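Local atomic coordinates of C alpha-dehydrogenase (Sphingobium sp. SYK-6, PDB entry 4YAG), a protein that binds NADH and is a short-chain dehydrogenase/reductase that acts as a Calpha-dehydrogenase in the bacterial pathway cleaving lignin beta-aryl ethers. Residues F19-R24 and D236-A241; N57-R62 and A75-A80. All blocks are in the same frame, centred on the assembly; numbering follows the deposited sequence.

Contact 1 (F19-R24 and D236-A241)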
ATOM      1  N   PHE A  19      -4.498 -23.627  -0.858  1.00 11.68           N
ATOM      2  CA  PHE A  19      -4.749 -25.047  -0.737  1.00 11.71           C
ATOM      3  C   PHE A  19      -3.571 -25.872  -1.300  1.00 12.03           C
ATOM      4  O   PHE A  19      -3.245 -26.948  -0.796  1.00 13.21           O
ATOM      5  CB  PHE A  19      -6.076 -25.386  -1.423  1.00 13.12           C
ATOM      6  CG  PHE A  19      -6.442 -26.840  -1.372  1.00 16.15           C
ATOM      7  CD1 PHE A  19      -6.769 -27.436  -0.179  1.00 17.29           C
ATOM      8  CD2 PHE A  19      -6.474 -27.596  -2.529  1.00 20.39           C
ATOM      9  CE1 PHE A  19      -7.115 -28.793  -0.143  1.00 18.57           C
ATOM     10  CE2 PHE A  19      -6.827 -28.938  -2.489  1.00 23.30           C
ATOM     11  CZ  PHE A  19      -7.134 -29.516  -1.295  1.00 20.47           C
ATOM     12  N   GLY A  20      -2.919 -25.356  -2.337  1.00 12.41           N
ATOM     13  CA  GLY A  20      -1.720 -25.986  -2.873  1.00 12.46           C
ATOM     14  C   GLY A  20      -0.595 -25.955  -1.845  1.00 12.34           C
ATOM     15  O   GLY A  20       0.118 -26.946  -1.657  1.00 12.77           O
ATOM     16  N   ILE A  21      -0.428 -24.817  -1.188  1.00 11.38           N
ATOM     17  CA  ILE A  21       0.542 -24.680  -0.098  1.00 12.01           C
ATOM     18  C   ILE A  21       0.198 -25.654   1.045  1.00 12.33           C
ATOM     19  O   ILE A  21       1.054 -26.364   1.567  1.00 12.86           O
ATOM     20  CB  ILE A  21       0.607 -23.234   0.408  1.00 12.66           C
ATOM     21  CG1 ILE A  21       1.183 -22.309  -0.676  1.00 14.27           C
ATOM     22  CG2 ILE A  21       1.432 -23.141   1.672  1.00 11.69           C
ATOM     23  CD1 ILE A  21       1.082 -20.825  -0.361  1.00 13.14           C
ATOM     24  N   ALA A  22      -1.082 -25.721   1.398  1.00 11.40           N
ATOM     25  CA  ALA A  22      -1.523 -26.617   2.450  1.00 12.27           C
ATOM     26  C   ALA A  22      -1.122 -28.058   2.152  1.00 13.88           C
ATOM     27  O   ALA A  22      -0.572 -28.754   3.004  1.00 13.23           O
ATOM     28  CB  ALA A  22      -3.014 -26.526   2.613  1.00 13.08           C
ATOM     29  N   GLN A  23      -1.407 -28.519   0.941  1.00 12.54           N
ATOM     30  CA  GLN A  23      -1.093 -29.885   0.575  1.00 13.22           C
ATOM     31  C   GLN A  23       0.395 -30.176   0.694  1.00 13.21           C
ATOM     32  O   GLN A  23       0.794 -31.229   1.174  1.00 14.02           O
ATOM     33  CB  GLN A  23      -1.530 -30.174  -0.856  1.00 14.63           C
ATOM     34  CG  GLN A  23      -3.022 -30.278  -1.056  1.00 16.17           C
ATOM     35  CD  GLN A  23      -3.375 -30.233  -2.528  1.00 15.62           C
ATOM     36  OE1 GLN A  23      -3.755 -29.174  -3.067  1.00 21.46           O
ATOM     37  NE2 GLN A  23      -3.196 -31.336  -3.198  1.00 15.56           N
ATOM     38  N   ARG A  24       1.223 -29.255   0.227  1.00 12.84           N
ATOM     39  CA  ARG A  24       2.658 -29.510   0.259  1.00 12.92           C
ATOM     40  C   ARG A  24       3.261 -29.337   1.658  1.00 13.22           C
ATOM     41  O   ARG A  24       4.189 -30.061   2.011  1.00 14.20           O
ATOM     42  CB  ARG A  24       3.379 -28.664  -0.794  1.00 12.68           C
ATOM     43  CG  ARG A  24       2.869 -28.910  -2.221  1.00 13.24           C
ATOM     44  CD  ARG A  24       2.730 -30.389  -2.567  1.00 17.41           C
ATOM     45  NE  ARG A  24       3.991 -31.080  -2.370  1.00 15.91           N
ATOM     46  CZ  ARG A  24       4.127 -32.387  -2.161  1.00 18.02           C
ATOM     47  NH1 ARG A  24       3.071 -33.194  -2.114  1.00 21.72           N
ATOM     48  NH2 ARG A  24       5.342 -32.887  -1.986  1.00 23.64           N
ATOM     49  N   ASP A 236       5.236 -26.205  -3.677  1.00 13.55           N
ATOM     50  CA  ASP A 236       6.598 -26.719  -3.553  1.00 14.85           C
ATOM     51  C   ASP A 236       7.607 -25.580  -3.538  1.00 15.20           C
ATOM     52  O   ASP A 236       8.619 -25.658  -2.840  1.00 14.13           O
ATOM     53  CB  ASP A 236       6.901 -27.732  -4.648  1.00 14.14           C
ATOM     54  CG  ASP A 236       6.335 -29.097  -4.327  1.00 18.89           C
ATOM     55  OD1 ASP A 236       6.163 -29.402  -3.113  1.00 19.45           O
ATOM     56  OD2 ASP A 236       6.077 -29.865  -5.277  1.00 22.94           O
ATOM     57  N   MET A 237       7.342 -24.525  -4.291  1.00 11.85           N
ATOM     58  CA  MET A 237       8.212 -23.344  -4.236  1.00 11.54           C
ATOM     59  C   MET A 237       8.220 -22.750  -2.847  1.00 11.57           C
ATOM     60  O   MET A 237       9.233 -22.204  -2.394  1.00 13.93           O
ATOM     61  CB  MET A 237       7.755 -22.271  -5.217  1.00 11.31           C
ATOM     62  CG  MET A 237       7.801 -22.675  -6.667  1.00 12.52           C
ATOM     63  SD  MET A 237       7.205 -21.353  -7.720  1.00 17.50           S
ATOM     64  CE  MET A 237       7.076 -22.219  -9.283  1.00 25.12           C
ATOM     65  N   ILE A 238       7.057 -22.742  -2.202  1.00 10.70           N
ATOM     66  CA  ILE A 238       6.932 -22.225  -0.859  1.00 10.30           C
ATOM     67  C   ILE A 238       7.610 -23.134   0.180  1.00 12.62           C
ATOM     68  O   ILE A 238       8.230 -22.632   1.124  1.00 13.52           O
ATOM     69  CB  ILE A 238       5.437 -21.911  -0.516  1.00 11.93           C
ATOM     70  CG1 ILE A 238       4.964 -20.738  -1.375  1.00 12.70           C
ATOM     71  CG2 ILE A 238       5.237 -21.628   0.957  1.00 11.49           C
ATOM     72  CD1 ILE A 238       5.832 -19.498  -1.230  1.00 12.45           C
ATOM     73  N   VAL A 239       7.526 -24.451   0.024  1.00 12.56           N
ATOM     74  CA  VAL A 239       8.297 -25.358   0.877  1.00 12.25           C
ATOM     75  C   VAL A 239       9.773 -24.947   0.791  1.00 12.92           C
ATOM     76  O   VAL A 239      10.427 -24.764   1.832  1.00 13.42           O
ATOM     77  CB  VAL A 239       8.109 -26.827   0.455  1.00 14.23           C
ATOM     78  CG1 VAL A 239       9.150 -27.738   1.087  1.00 16.44           C
ATOM     79  CG2 VAL A 239       6.692 -27.295   0.804  1.00 16.69           C
ATOM     80  N   ASP A 240      10.282 -24.756  -0.433  1.00 13.49           N
ATOM     81  CA  ASP A 240      11.701 -24.416  -0.593  1.00 13.64           C
ATOM     82  C   ASP A 240      12.010 -23.055   0.061  1.00 14.32           C
ATOM     83  O   ASP A 240      13.067 -22.885   0.679  1.00 14.94           O
ATOM     84  CB  ASP A 240      12.109 -24.401  -2.062  1.00 12.53           C
ATOM     85  CG  ASP A 240      12.073 -25.790  -2.710  1.00 21.66           C
ATOM     86  OD1 ASP A 240      12.097 -26.813  -1.996  1.00 24.64           O
ATOM     87  OD2 ASP A 240      12.023 -25.850  -3.958  1.00 24.45           O
ATOM     88  N   ALA A 241      11.097 -22.102  -0.055  1.00 11.92           N
ATOM     89  CA  ALA A 241      11.311 -20.760   0.492  1.00 13.16           C
ATOM     90  C   ALA A 241      11.352 -20.785   2.019  1.00 12.47           C
ATOM     91  O   ALA A 241      12.105 -20.010   2.643  1.00 13.54           O
ATOM     92  CB  ALA A 241      10.217 -19.794   0.008  1.00 13.62           C
TER
HETATM   93  O   HOH W   1       7.638 -30.778  -1.252  1.00 26.69           O
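Ile21 opens the meeting of helix 16-27 with helix 231-244 by lying against Ile238. The CD1 methyl of Ile21 sits 4.0 Å from CG1 of Ile238, and the two CG2 methyls face each other at 4.2 Å. Ile238 also touches Leu186 of strand 181-187, which places this apolar pair on the sheet side of the interface; Ile21 lies beside Ile17, a residue that binds NADH. One turn on, Arg24 takes over. Its CB rests 3.9 Å from CG2 of Val239, but its chain then bends at chi2 and chi3, folding the guanidinium back to Asp236. Asp236 OD1 lies at the edge of the guanidinium, close to its plane, and takes the Arg24 NE-H at 2.8 Å with an N-H...O angle of 158°. The donor comes from the syn side but tilted 29° out of the carboxylate plane. A water accepts from Arg24 NH2 and donates to Asp236 OD1, the latter over 2.7 Å, so one carboxylate oxygen receives both the direct and the relayed bond. The segments cross at -60°, joining two helices of the Rossmann-type fold: 16-27 follows the first strand, 231-244 precedes the last. The chemistry is thus divided: Ile21, Ile238 and Val239 pack inside, and a partly exposed, one-pronged salt bridge, joined by water, ties the outer margin.

Contact 2 (N57-R62 and A75-A80)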
ATOM      1  N   ASN A  57      -5.092 -33.999  11.062  1.00 16.23           N
ATOM      2  CA  ASN A  57      -4.005 -33.023  11.018  1.00 15.45           C
ATOM      3  C   ASN A  57      -4.402 -31.722  10.337  1.00 14.77           C
ATOM      4  O   ASN A  57      -3.541 -30.914  10.008  1.00 14.15           O
ATOM      5  CB  ASN A  57      -2.787 -33.656  10.343  1.00 15.43           C
ATOM      6  CG  ASN A  57      -2.128 -34.672  11.234  1.00 15.99           C
ATOM      7  OD1 ASN A  57      -1.959 -34.428  12.429  1.00 16.04           O
ATOM      8  ND2 ASN A  57      -1.803 -35.840  10.681  1.00 16.50           N
ATOM      9  N   VAL A  58      -5.708 -31.524  10.158  1.00 14.96           N
ATOM     10  CA  VAL A  58      -6.247 -30.353   9.486  1.00 14.44           C
ATOM     11  C   VAL A  58      -7.454 -29.837  10.261  1.00 14.65           C
ATOM     12  O   VAL A  58      -8.423 -30.564  10.488  1.00 17.47           O
ATOM     13  CB  VAL A  58      -6.679 -30.662   8.052  1.00 17.04           C
ATOM     14  CG1 VAL A  58      -7.166 -29.366   7.376  1.00 17.66           C
ATOM     15  CG2 VAL A  58      -5.521 -31.270   7.273  1.00 20.46           C
ATOM     16  N   HIS A  59      -7.349 -28.588  10.713  1.00 14.11           N
ATOM     17  CA  HIS A  59      -8.446 -27.922  11.402  1.00 14.29           C
ATOM     18  C   HIS A  59      -8.888 -26.745  10.542  1.00 13.76           C
ATOM     19  O   HIS A  59      -8.050 -26.086   9.944  1.00 13.11           O
ATOM     20  CB  HIS A  59      -7.977 -27.412  12.764  1.00 14.23           C
ATOM     21  CG  HIS A  59      -9.027 -26.694  13.551  1.00 14.48           C
ATOM     22  ND1 HIS A  59     -10.214 -27.289  13.930  1.00 15.25           N
ATOM     23  CD2 HIS A  59      -9.060 -25.445  14.070  1.00 14.15           C
ATOM     24  CE1 HIS A  59     -10.933 -26.433  14.630  1.00 15.38           C
ATOM     25  NE2 HIS A  59     -10.254 -25.300  14.732  1.00 14.71           N
ATOM     26  N   THR A  60     -10.187 -26.477  10.481  1.00 14.09           N
ATOM     27  CA  THR A  60     -10.698 -25.376   9.681  1.00 13.68           C
ATOM     28  C   THR A  60     -11.340 -24.327  10.573  1.00 13.67           C
ATOM     29  O   THR A  60     -11.984 -24.645  11.564  1.00 14.27           O
ATOM     30  CB  THR A  60     -11.728 -25.845   8.650  1.00 14.48           C
ATOM     31  OG1 THR A  60     -12.765 -26.552   9.317  1.00 19.34           O
ATOM     32  CG2 THR A  60     -11.059 -26.765   7.630  1.00 14.87           C
ATOM     33  N   ILE A  61     -11.158 -23.075  10.179  1.00 13.05           N
ATOM     34  CA  ILE A  61     -11.775 -21.946  10.858  1.00 13.04           C
ATOM     35  C   ILE A  61     -12.342 -21.012   9.810  1.00 12.73           C
ATOM     36  O   ILE A  61     -11.618 -20.575   8.896  1.00 12.62           O
ATOM     37  CB  ILE A  61     -10.760 -21.139  11.707  1.00 13.25           C
ATOM     38  CG1 ILE A  61     -10.136 -22.010  12.793  1.00 13.65           C
ATOM     39  CG2 ILE A  61     -11.441 -19.929  12.356  1.00 14.24           C
ATOM     40  CD1 ILE A  61      -9.052 -21.311  13.585  1.00 15.03           C
ATOM     41  N   ARG A  62     -13.615 -20.690   9.961  1.00 13.19           N
ATOM     42  CA  ARG A  62     -14.262 -19.711   9.095  1.00 12.99           C
ATOM     43  C   ARG A  62     -14.040 -18.312   9.676  1.00 12.58           C
ATOM     44  O   ARG A  62     -14.429 -18.038  10.834  1.00 13.88           O
ATOM     45  CB  ARG A  62     -15.747 -20.006   8.973  1.00 14.34           C
ATOM     46  CG  ARG A  62     -16.455 -19.040   8.029  1.00 17.27           C
ATOM     47  CD  ARG A  62     -17.884 -19.406   7.813  1.00 26.59           C
ATOM     48  NE  ARG A  62     -18.584 -18.388   7.033  1.00 45.84           N
ATOM     49  CZ  ARG A  62     -19.295 -17.389   7.552  1.00 40.76           C
ATOM     50  NH1 ARG A  62     -19.424 -17.251   8.870  1.00 32.48           N
ATOM     51  NH2 ARG A  62     -19.888 -16.523   6.743  1.00 46.10           N
ATOM     52  N   ALA A  75      -6.018 -16.656  16.532  1.00 12.68           N
ATOM     53  CA  ALA A  75      -4.711 -16.910  17.098  1.00 11.76           C
ATOM     54  C   ALA A  75      -4.861 -17.754  18.371  1.00 12.60           C
ATOM     55  O   ALA A  75      -4.079 -18.674  18.616  1.00 13.00           O
ATOM     56  CB  ALA A  75      -3.974 -15.584  17.385  1.00 12.80           C
ATOM     57  N   ARG A  76      -5.863 -17.449  19.185  1.00 13.03           N
ATOM     58  CA  ARG A  76      -6.155 -18.280  20.356  1.00 13.84           C
ATOM     59  C   ARG A  76      -6.591 -19.692  19.973  1.00 14.29           C
ATOM     60  O   ARG A  76      -6.132 -20.661  20.572  1.00 14.46           O
ATOM     61  CB  ARG A  76      -7.221 -17.655  21.253  1.00 15.18           C
ATOM     62  CG  ARG A  76      -6.745 -16.413  22.004  1.00 15.07           C
ATOM     63  CD  ARG A  76      -7.763 -15.965  23.017  1.00 15.48           C
ATOM     64  NE  ARG A  76      -9.018 -15.492  22.435  1.00 16.54           N
ATOM     65  CZ  ARG A  76      -9.256 -14.240  22.047  1.00 18.17           C
ATOM     66  NH1 ARG A  76      -8.298 -13.307  22.110  1.00 18.01           N
ATOM     67  NH2 ARG A  76     -10.439 -13.917  21.543  1.00 18.31           N
ATOM     68  N   GLU A  77      -7.476 -19.797  18.984  1.00 13.82           N
ATOM     69  CA  GLU A  77      -8.028 -21.109  18.601  1.00 14.12           C
ATOM     70  C   GLU A  77      -6.937 -21.972  17.961  1.00 13.78           C
ATOM     71  O   GLU A  77      -6.819 -23.151  18.265  1.00 14.22           O
ATOM     72  CB  GLU A  77      -9.220 -20.921  17.648  1.00 14.02           C
ATOM     73  CG  GLU A  77      -9.877 -22.239  17.211  1.00 22.41           C
ATOM     74  CD  GLU A  77     -11.194 -22.064  16.438  1.00 23.54           C
ATOM     75  OE1 GLU A  77     -11.693 -20.890  16.283  1.00 18.18           O
ATOM     76  OE2 GLU A  77     -11.717 -23.135  16.004  1.00 15.27           O
ATOM     77  N   CYS A  78      -6.115 -21.385  17.101  1.00 13.06           N
ATOM     78  CA  CYS A  78      -5.026 -22.129  16.485  1.00 12.79           C
ATOM     79  C   CYS A  78      -4.107 -22.717  17.543  1.00 13.19           C
ATOM     80  O   CYS A  78      -3.805 -23.921  17.545  1.00 14.27           O
ATOM     81  CB  CYS A  78      -4.227 -21.223  15.556  1.00 12.57           C
ATOM     82  SG  CYS A  78      -2.902 -22.076  14.686  1.00 14.26           S
ATOM     83  N   GLU A  79      -3.669 -21.880  18.482  1.00 13.29           N
ATOM     84  CA  GLU A  79      -2.740 -22.340  19.495  1.00 14.02           C
ATOM     85  C   GLU A  79      -3.374 -23.450  20.333  1.00 14.52           C
ATOM     86  O   GLU A  79      -2.748 -24.474  20.579  1.00 14.96           O
ATOM     87  CB  GLU A  79      -2.307 -21.174  20.391  1.00 15.37           C
ATOM     88  CG  GLU A  79      -1.190 -21.519  21.363  1.00 18.99           C
ATOM     89  CD  GLU A  79      -1.643 -22.367  22.539  1.00 37.67           C
ATOM     90  OE1 GLU A  79      -2.761 -22.150  23.056  1.00 43.58           O
ATOM     91  OE2 GLU A  79      -0.865 -23.257  22.946  1.00 51.41           O
ATOM     92  N   ALA A  80      -4.624 -23.241  20.750  1.00 14.89           N
ATOM     93  CA  ALA A  80      -5.304 -24.185  21.646  1.00 15.77           C
ATOM     94  C   ALA A  80      -5.594 -25.516  20.972  1.00 15.91           C
ATOM     95  O   ALA A  80      -5.430 -26.571  21.578  1.00 16.52           O
ATOM     96  CB  ALA A  80      -6.607 -23.581  22.161  1.00 16.18           C
TER
HETATM   97  O   HOH W   2     -13.444 -23.593  13.779  1.00 16.64           O
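His59 and Glu77 approach each other at about a right angle, the imidazole reaching out from strand 58-62 and the carboxylate from helix 68-82. The His59 NE2-H points to Glu77 OE2 at 2.9 Å, with an N-H...O angle of 161°. This oxygen lies almost exactly in the ring plane, but seen from the carboxylate the approach is less regular: the donor comes from the anti side and 34° out of the plane, with ring and carboxylate inclined at 58°. Both side chains start with CG opposite the backbone N, and Glu77 stays extended beyond CG, which carries its acid group across to the strand. There the chain also meets Ile61 coming from the opposite direction. The CD1 methyl of Ile61 touches Glu77 CD at 3.6 Å and lies 3.8 Å from Glu77 CG, so the isoleucine packs on the acid's aliphatic stem and carboxyl carbon, while His59 binds an oxygen. A water donates to Glu77 OE2 and to the backbone Thr60 O, at 2.9 Å from each oxygen. OE2 therefore accepts two bonds, one from imidazole and one from water, which together should restrict rotation of the carboxylate. Nearby, Ile61 and Cys78 both touch Val33, continuing the contact into the apolar layer beneath the helix. Here a helix packs over the edge strand of a parallel sheet, in the beta-alpha-beta architecture of the Rossmann fold used by short-chain dehydrogenases.

From the N terminus, strand 7-11 leads into helix 16-27, where 19-24 waits for its partner until the chain returns as helix 231-244; contact 1 thereby closes a loop spanning most of the nucleotide-binding fold. Contact 2 is nested inside that loop. It joins strand 58-62 to the next helix, 68-82, after only a short connection. The two do not touch: their centres lie about 19 Å apart. Contact 1 brings together two helices, one following the first strand and the other preceding strand 248-250 at the far edge of the sheet. Contact 2 fastens a helix to the opposite edge strand, so local and long-range closures serve the same parallel sheet.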